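Long-range contacts in enterobactin synthetase component F-related protein (Vibrio cholerae serotype O1, PDB 4OXI), which probably activates glycine with ATP as glycyl-adenylate, in an LPS-modification pathway that gives resistance to antimicrobial peptides: residues Q338-L344 against E505-A509; P355-L359 against T370-F374. All blocks are in the same frame, centred on the assembly; numbering follows the deposited sequence.

Contact 1 of 2, residues Q338-L344 against E505-A509; sequences QALLHDL and ESGYA. With GAP (glycyl-adenosine-5'-phosphate), chain B.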
loop_
_atom_site.group_PDB
_atom_site.type_symbol
_atom_site.label_atom_id
_atom_site.label_comp_id
_atom_site.label_asym_id
_atom_site.label_seq_id
_atom_site.Cartn_x
_atom_site.Cartn_y
_atom_site.Cartn_z
ATOM N N GLN A 338 -8.869 5.021 5.620
ATOM C CA GLN A 338 -10.306 5.235 5.771
ATOM C C GLN A 338 -10.531 6.255 6.868
ATOM O O GLN A 338 -9.645 6.473 7.705
ATOM C CB GLN A 338 -11.008 3.950 6.212
ATOM C CG GLN A 338 -10.504 2.710 5.554
ATOM C CD GLN A 338 -11.188 1.469 6.068
ATOM O OE1 GLN A 338 -10.582 0.661 6.782
ATOM N NE2 GLN A 338 -12.463 1.302 5.705
ATOM N N ALA A 339 -11.722 6.848 6.886
ATOM C CA ALA A 339 -12.098 7.804 7.928
ATOM C C ALA A 339 -11.898 7.205 9.312
ATOM O O ALA A 339 -12.398 6.112 9.609
ATOM C CB ALA A 339 -13.539 8.265 7.750
ATOM N N LEU A 340 -11.123 7.902 10.142
ATOM C CA LEU A 340 -10.877 7.452 11.510
ATOM C C LEU A 340 -11.940 8.071 12.402
ATOM O O LEU A 340 -12.039 9.295 12.503
ATOM C CB LEU A 340 -9.480 7.880 11.969
ATOM C CG LEU A 340 -9.050 7.481 13.377
ATOM C CD1 LEU A 340 -9.117 5.970 13.537
ATOM C CD2 LEU A 340 -7.645 7.979 13.672
ATOM N N LEU A 341 -12.763 7.242 13.028
ATOM C CA LEU A 341 -13.800 7.781 13.900
ATOM C C LEU A 341 -13.261 8.069 15.292
ATOM O O LEU A 341 -12.422 7.324 15.806
ATOM C CB LEU A 341 -14.999 6.846 13.962
ATOM C CG LEU A 341 -15.913 7.126 12.774
ATOM C CD1 LEU A 341 -17.134 6.264 12.807
ATOM C CD2 LEU A 341 -16.318 8.579 12.810
ATOM N N HIS A 342 -13.731 9.165 15.883
ATOM C CA HIS A 342 -13.235 9.610 17.173
ATOM C C HIS A 342 -13.344 8.501 18.205
ATOM O O HIS A 342 -12.376 8.226 18.930
ATOM C CB HIS A 342 -13.993 10.842 17.666
ATOM C CG HIS A 342 -13.451 11.390 18.948
ATOM N ND1 HIS A 342 -12.502 12.390 18.984
ATOM C CD2 HIS A 342 -13.683 11.041 20.236
ATOM C CE1 HIS A 342 -12.190 12.650 20.241
ATOM N NE2 HIS A 342 -12.892 11.846 21.020
ATOM N N ASP A 343 -14.511 7.859 18.248
ATOM C CA ASP A 343 -14.784 6.796 19.214
ATOM C C ASP A 343 -13.881 5.574 19.032
ATOM O O ASP A 343 -13.515 4.908 20.013
ATOM C CB ASP A 343 -16.266 6.393 19.179
ATOM C CG ASP A 343 -17.191 7.506 19.687
ATOM O OD1 ASP A 343 -16.729 8.355 20.490
ATOM O OD2 ASP A 343 -18.379 7.532 19.280
ATOM N N LEU A 344 -13.524 5.270 17.787
ATOM C CA LEU A 344 -12.568 4.194 17.536
ATOM C C LEU A 344 -11.178 4.587 18.012
ATOM O O LEU A 344 -10.498 3.815 18.689
ATOM C CB LEU A 344 -12.514 3.847 16.053
ATOM C CG LEU A 344 -13.654 3.013 15.489
ATOM C CD1 LEU A 344 -13.274 2.553 14.090
ATOM C CD2 LEU A 344 -13.966 1.826 16.404
ATOM N N GLU A 505 -20.482 -0.231 12.379
ATOM C CA GLU A 505 -20.979 0.987 13.006
ATOM C C GLU A 505 -20.182 2.216 12.579
ATOM O O GLU A 505 -20.687 3.340 12.631
ATOM C CB GLU A 505 -20.963 0.864 14.526
ATOM C CG GLU A 505 -21.755 -0.313 15.063
ATOM C CD GLU A 505 -21.716 -0.387 16.579
ATOM O OE1 GLU A 505 -20.827 0.254 17.188
ATOM O OE2 GLU A 505 -22.579 -1.083 17.162
ATOM N N SER A 506 -18.940 2.005 12.150
ATOM C CA SER A 506 -18.115 3.116 11.689
ATOM C C SER A 506 -18.347 3.417 10.216
ATOM O O SER A 506 -17.740 4.332 9.661
ATOM C CB SER A 506 -16.631 2.836 11.941
ATOM O OG SER A 506 -16.408 2.396 13.274
ATOM N N GLY A 507 -19.228 2.646 9.585
ATOM C CA GLY A 507 -19.500 2.813 8.168
ATOM C C GLY A 507 -18.517 2.103 7.247
ATOM O O GLY A 507 -18.511 2.357 6.043
ATOM N N TYR A 508 -17.686 1.216 7.791
ATOM C CA TYR A 508 -16.733 0.478 6.960
ATOM C C TYR A 508 -17.436 -0.729 6.338
ATOM O O TYR A 508 -18.128 -1.473 7.032
ATOM C CB TYR A 508 -15.506 0.009 7.773
ATOM C CG TYR A 508 -14.757 1.093 8.542
ATOM C CD1 TYR A 508 -14.749 2.420 8.114
ATOM C CD2 TYR A 508 -14.055 0.782 9.703
ATOM C CE1 TYR A 508 -14.063 3.404 8.827
ATOM C CE2 TYR A 508 -13.370 1.755 10.423
ATOM C CZ TYR A 508 -13.378 3.058 9.981
ATOM O OH TYR A 508 -12.700 4.016 10.689
ATOM N N ALA A 509 -17.260 -0.905 5.029
ATOM C CA ALA A 509 -17.842 -2.024 4.284
ATOM C C ALA A 509 -16.885 -3.197 4.234
ATOM O O ALA A 509 -15.736 -3.041 3.830
ATOM C CB ALA A 509 -18.191 -1.591 2.858
HETATM N N GAP B . -1.675 5.289 0.818
HETATM C CA GAP B . -2.682 4.975 1.874
HETATM C C GAP B . -3.963 4.576 1.166
HETATM O O GAP B . -4.965 4.228 1.763
HETATM P PA GAP B . -5.129 4.218 -1.298
HETATM O O1A GAP B . -4.681 4.818 -2.608
HETATM O O2A GAP B . -5.419 2.730 -1.186
HETATM O O3A GAP B . -3.959 4.635 -0.285
HETATM C "C5'" GAP B . -6.421 6.480 -0.999
HETATM O "O5'" GAP B . -6.418 5.061 -0.836
HETATM C "C4'" GAP B . -7.765 7.020 -0.552
HETATM O "O4'" GAP B . -8.072 6.509 0.748
HETATM C "C3'" GAP B . -7.769 8.519 -0.354
HETATM O "O3'" GAP B . -7.989 9.201 -1.588
HETATM C "C2'" GAP B . -8.899 8.702 0.645
HETATM O "O2'" GAP B . -10.155 8.577 -0.003
HETATM C "C1'" GAP B . -8.828 7.461 1.495
HETATM N N9 GAP B . -8.098 7.766 2.746
HETATM C C8 GAP B . -6.792 7.528 2.971
HETATM N N7 GAP B . -6.434 7.906 4.223
HETATM C C5 GAP B . -7.536 8.413 4.816
HETATM C C6 GAP B . -7.851 9.008 6.132
HETATM N N6 GAP B . -6.896 9.113 7.095
HETATM N N1 GAP B . -9.124 9.418 6.340
HETATM C C2 GAP B . -10.084 9.306 5.393
HETATM N N3 GAP B . -9.860 8.775 4.176
HETATM C C4 GAP B . -8.630 8.316 3.839
HETATM O O HOH W 1 -13.339 -1.531 4.683
#

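Contact 2 of 2, residues P355-L359 against T370-F374; sequences PVINL and TYHRF. With GAP (glycyl-adenosine-5'-phosphate), chain B.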
loop_
_atom_site.group_PDB
_atom_site.type_symbol
_atom_site.label_atom_id
_atom_site.label_comp_id
_atom_site.label_asym_id
_atom_site.label_seq_id
_atom_site.Cartn_x
_atom_site.Cartn_y
_atom_site.Cartn_z
ATOM N N PRO A 355 0.316 7.826 22.035
ATOM C CA PRO A 355 -0.132 8.574 20.848
ATOM C C PRO A 355 -0.753 7.744 19.701
ATOM O O PRO A 355 -0.296 6.642 19.385
ATOM C CB PRO A 355 1.151 9.260 20.368
ATOM C CG PRO A 355 1.939 9.506 21.635
ATOM C CD PRO A 355 1.622 8.319 22.536
ATOM N N VAL A 356 -1.801 8.300 19.098
ATOM C CA VAL A 356 -2.472 7.718 17.950
ATOM C C VAL A 356 -2.404 8.775 16.856
ATOM O O VAL A 356 -2.702 9.932 17.112
ATOM C CB VAL A 356 -3.939 7.405 18.286
ATOM C CG1 VAL A 356 -4.707 7.031 17.049
ATOM C CG2 VAL A 356 -4.022 6.281 19.331
ATOM N N ILE A 357 -1.991 8.392 15.650
ATOM C CA ILE A 357 -1.771 9.358 14.576
ATOM C C ILE A 357 -2.637 9.012 13.370
ATOM O O ILE A 357 -2.569 7.887 12.868
ATOM C CB ILE A 357 -0.298 9.350 14.112
ATOM C CG1 ILE A 357 0.665 9.494 15.293
ATOM C CG2 ILE A 357 -0.044 10.432 13.063
ATOM C CD1 ILE A 357 0.418 10.726 16.124
ATOM N N ASN A 358 -3.452 9.956 12.905
ATOM C CA ASN A 358 -4.248 9.750 11.690
ATOM C C ASN A 358 -3.376 10.144 10.513
ATOM O O ASN A 358 -2.813 11.234 10.521
ATOM C CB ASN A 358 -5.526 10.611 11.717
ATOM C CG ASN A 358 -6.537 10.222 10.631
ATOM O OD1 ASN A 358 -6.416 9.173 9.992
ATOM N ND2 ASN A 358 -7.560 11.059 10.446
ATOM N N LEU A 359 -3.226 9.268 9.522
ATOM C CA LEU A 359 -2.445 9.609 8.331
ATOM C C LEU A 359 -3.363 9.585 7.127
ATOM O O LEU A 359 -4.206 8.693 7.026
ATOM C CB LEU A 359 -1.325 8.597 8.089
ATOM C CG LEU A 359 -0.142 8.479 9.038
ATOM C CD1 LEU A 359 0.864 7.391 8.567
ATOM C CD2 LEU A 359 0.530 9.804 9.122
ATOM N N THR A 370 -0.685 13.951 4.625
ATOM C CA THR A 370 -0.988 14.710 5.827
ATOM C C THR A 370 -1.075 13.793 7.027
ATOM O O THR A 370 -1.169 12.564 6.888
ATOM C CB THR A 370 -2.332 15.451 5.736
ATOM O OG1 THR A 370 -3.399 14.499 5.846
ATOM C CG2 THR A 370 -2.454 16.238 4.420
ATOM N N TYR A 371 -1.080 14.403 8.205
ATOM C CA TYR A 371 -1.150 13.671 9.461
ATOM C C TYR A 371 -1.819 14.548 10.511
ATOM O O TYR A 371 -1.812 15.779 10.409
ATOM C CB TYR A 371 0.249 13.323 9.955
ATOM C CG TYR A 371 0.945 14.510 10.586
ATOM C CD1 TYR A 371 1.022 14.643 11.968
ATOM C CD2 TYR A 371 1.517 15.506 9.798
ATOM C CE1 TYR A 371 1.648 15.732 12.551
ATOM C CE2 TYR A 371 2.146 16.604 10.376
ATOM C CZ TYR A 371 2.209 16.705 11.752
ATOM O OH TYR A 371 2.835 17.779 12.335
ATOM N N HIS A 372 -2.362 13.910 11.535
ATOM C CA HIS A 372 -2.959 14.625 12.632
ATOM C C HIS A 372 -2.864 13.793 13.902
ATOM O O HIS A 372 -3.343 12.661 13.924
ATOM C CB HIS A 372 -4.426 14.882 12.340
ATOM C CG HIS A 372 -5.091 15.733 13.372
ATOM N ND1 HIS A 372 -4.810 17.075 13.515
ATOM C CD2 HIS A 372 -6.015 15.433 14.318
ATOM C CE1 HIS A 372 -5.538 17.566 14.505
ATOM N NE2 HIS A 372 -6.274 16.592 15.008
ATOM N N ARG A 373 -2.266 14.333 14.963
ATOM C CA ARG A 373 -2.275 13.616 16.243
ATOM C C ARG A 373 -3.671 13.635 16.851
ATOM O O ARG A 373 -4.266 14.703 17.042
ATOM C CB ARG A 373 -1.286 14.211 17.241
ATOM C CG ARG A 373 0.147 14.139 16.798
ATOM C CD ARG A 373 1.111 14.572 17.913
ATOM N NE ARG A 373 2.456 14.725 17.366
ATOM C CZ ARG A 373 2.843 15.764 16.626
ATOM N NH1 ARG A 373 4.086 15.815 16.154
ATOM N NH2 ARG A 373 1.989 16.753 16.353
ATOM N N PHE A 374 -4.191 12.451 17.152
ATOM C CA PHE A 374 -5.497 12.333 17.759
ATOM C C PHE A 374 -5.512 13.071 19.102
ATOM O O PHE A 374 -4.642 12.854 19.949
ATOM C CB PHE A 374 -5.829 10.864 17.970
ATOM C CG PHE A 374 -7.070 10.634 18.760
ATOM C CD1 PHE A 374 -8.305 10.987 18.249
ATOM C CD2 PHE A 374 -7.007 10.055 20.023
ATOM C CE1 PHE A 374 -9.470 10.762 18.986
ATOM C CE2 PHE A 374 -8.158 9.827 20.767
ATOM C CZ PHE A 374 -9.392 10.175 20.247
HETATM N N GAP B . -1.675 5.289 0.818
HETATM C CA GAP B . -2.682 4.975 1.874
HETATM C C GAP B . -3.963 4.576 1.166
HETATM O O GAP B . -4.965 4.228 1.763
HETATM P PA GAP B . -5.129 4.218 -1.298
HETATM O O1A GAP B . -4.681 4.818 -2.608
HETATM O O2A GAP B . -5.419 2.730 -1.186
HETATM O O3A GAP B . -3.959 4.635 -0.285
HETATM C "C5'" GAP B . -6.421 6.480 -0.999
HETATM O "O5'" GAP B . -6.418 5.061 -0.836
HETATM C "C4'" GAP B . -7.765 7.020 -0.552
HETATM O "O4'" GAP B . -8.072 6.509 0.748
HETATM C "C3'" GAP B . -7.769 8.519 -0.354
HETATM O "O3'" GAP B . -7.989 9.201 -1.588
HETATM C "C2'" GAP B . -8.899 8.702 0.645
HETATM O "O2'" GAP B . -10.155 8.577 -0.003
HETATM C "C1'" GAP B . -8.828 7.461 1.495
HETATM N N9 GAP B . -8.098 7.766 2.746
HETATM C C8 GAP B . -6.792 7.528 2.971
HETATM N N7 GAP B . -6.434 7.906 4.223
HETATM C C5 GAP B . -7.536 8.413 4.816
HETATM C C6 GAP B . -7.851 9.008 6.132
HETATM N N6 GAP B . -6.896 9.113 7.095
HETATM N N1 GAP B . -9.124 9.418 6.340
HETATM C C2 GAP B . -10.084 9.306 5.393
HETATM N N3 GAP B . -9.860 8.775 4.176
HETATM C C4 GAP B . -8.630 8.316 3.839
HETATM O O HOH W 2 -2.645 10.795 20.296
#

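Contact 1 of 2, residues Q338-L344 against E505-A509
Gln-338 NE2, 3.5 Å from Tyr-508 CD1, gives a weak hydrogen bond to a water, which in turn donates to Ala-509 O at 3.0 Å. The side chain gets there by placing CG opposite its own carbonyl carbon (chi1 -40°) and then running out straight, so that the amide comes over one face of the Tyr-508 ring, offset toward the rim, with the two planes 39° apart. Gln-338 OE1 is hydrogen-bonded to Thr-311 OG1, which probably orients the amide more than the water does. The other face is closed by Ser-506, whose CB stands 3.7 Å above the middle of the ring. At its far end the hydroxyl donates to Ala-339 O, which lies at the ring edge and in its plane; the modelled length is very short, and its exact value is doubtful. Leu-344 CD1 meets the same ring obliquely and also packs 3.2 Å from Ser-506 OG, an oxygen already hydrogen-bonded to Glu-314. Further out, Leu-341 CD1 presses against Ser-506 CA. On the side of 338-341 turned away from Tyr-508 lies the bound adenylate: Gln-338 O is 3.3 Å from N1 of its adenine, one peptide from the carbonyl that Tyr-508 holds. The 505-509 loop, between strands 496-500 and 512-516, belongs to the C-terminal subdomain of the adenylation fold and here docks on the loop that leads from strand 332-336 into helix 342-352, with Leu-341 at the N-cap position. Helix 311-318 flanks Tyr-508 and Leu-344, and Lys-472 of strand 470-473 packs on Gln-338.

Contact 2 of 2, residues P355-L359 against T370-F374
Ile-357 sets CG1 opposite its carbonyl carbon (chi1 -51°) and bends again at chi2 (-56°), which brings CD1 to 3.5 Å from Arg-373 CG as the two side chains run side by side. Tyr-371 has its ring between the backbone N and the carbonyl carbon (chi1 77°); the ring leads away from the partner strand, and its CB meets Leu-359 CD2 at 3.6 Å. These four side chains share one face of an antiparallel pair, whose other face carries Asn-358 and His-372. That last pair is the hydrogen-bonded one: Asn-358 N reaches His-372 O at 2.9 Å, and His-372 N returns the bond to Asn-358 O. Phe-374 N to Val-356 O adds a third rung, beyond which a water joins Val-356 N to Phe-374 O. At the other end strand 356-360 meets the ligand. The adenine N6 donates to Leu-359 O at 2.7 Å and to Asn-358 OD1 at 2.9 Å, while Asn-358 ND2 is bound to Pro-384 O, which helps fix the amide. A beta hairpin whose first strand runs into the NLYGPTE sequence and reads the adenine amino group is characteristic of adenylate-forming enzymes.

The centres of the two contacts lie about 15 Å apart, and both border the bound adenylate. Along the chain 338-344 comes first, helix 342-352 then leads to the hairpin of contact 2, and 505-509 follows much later, so contact 2 falls within the long span that contact 1 bridges. They also meet directly: the rings of His-342 and Phe-374 pack together, and Leu-340 CB lies 3.9 Å from Asn-358 OD1. Strand 332-336, which precedes 338-344, neighbours strand 356-360 in the same mixed sheet. Contact 2 is thus internal to the N-terminal core, whereas contact 1 docks the C-terminal subdomain onto it beside the adenine pocket.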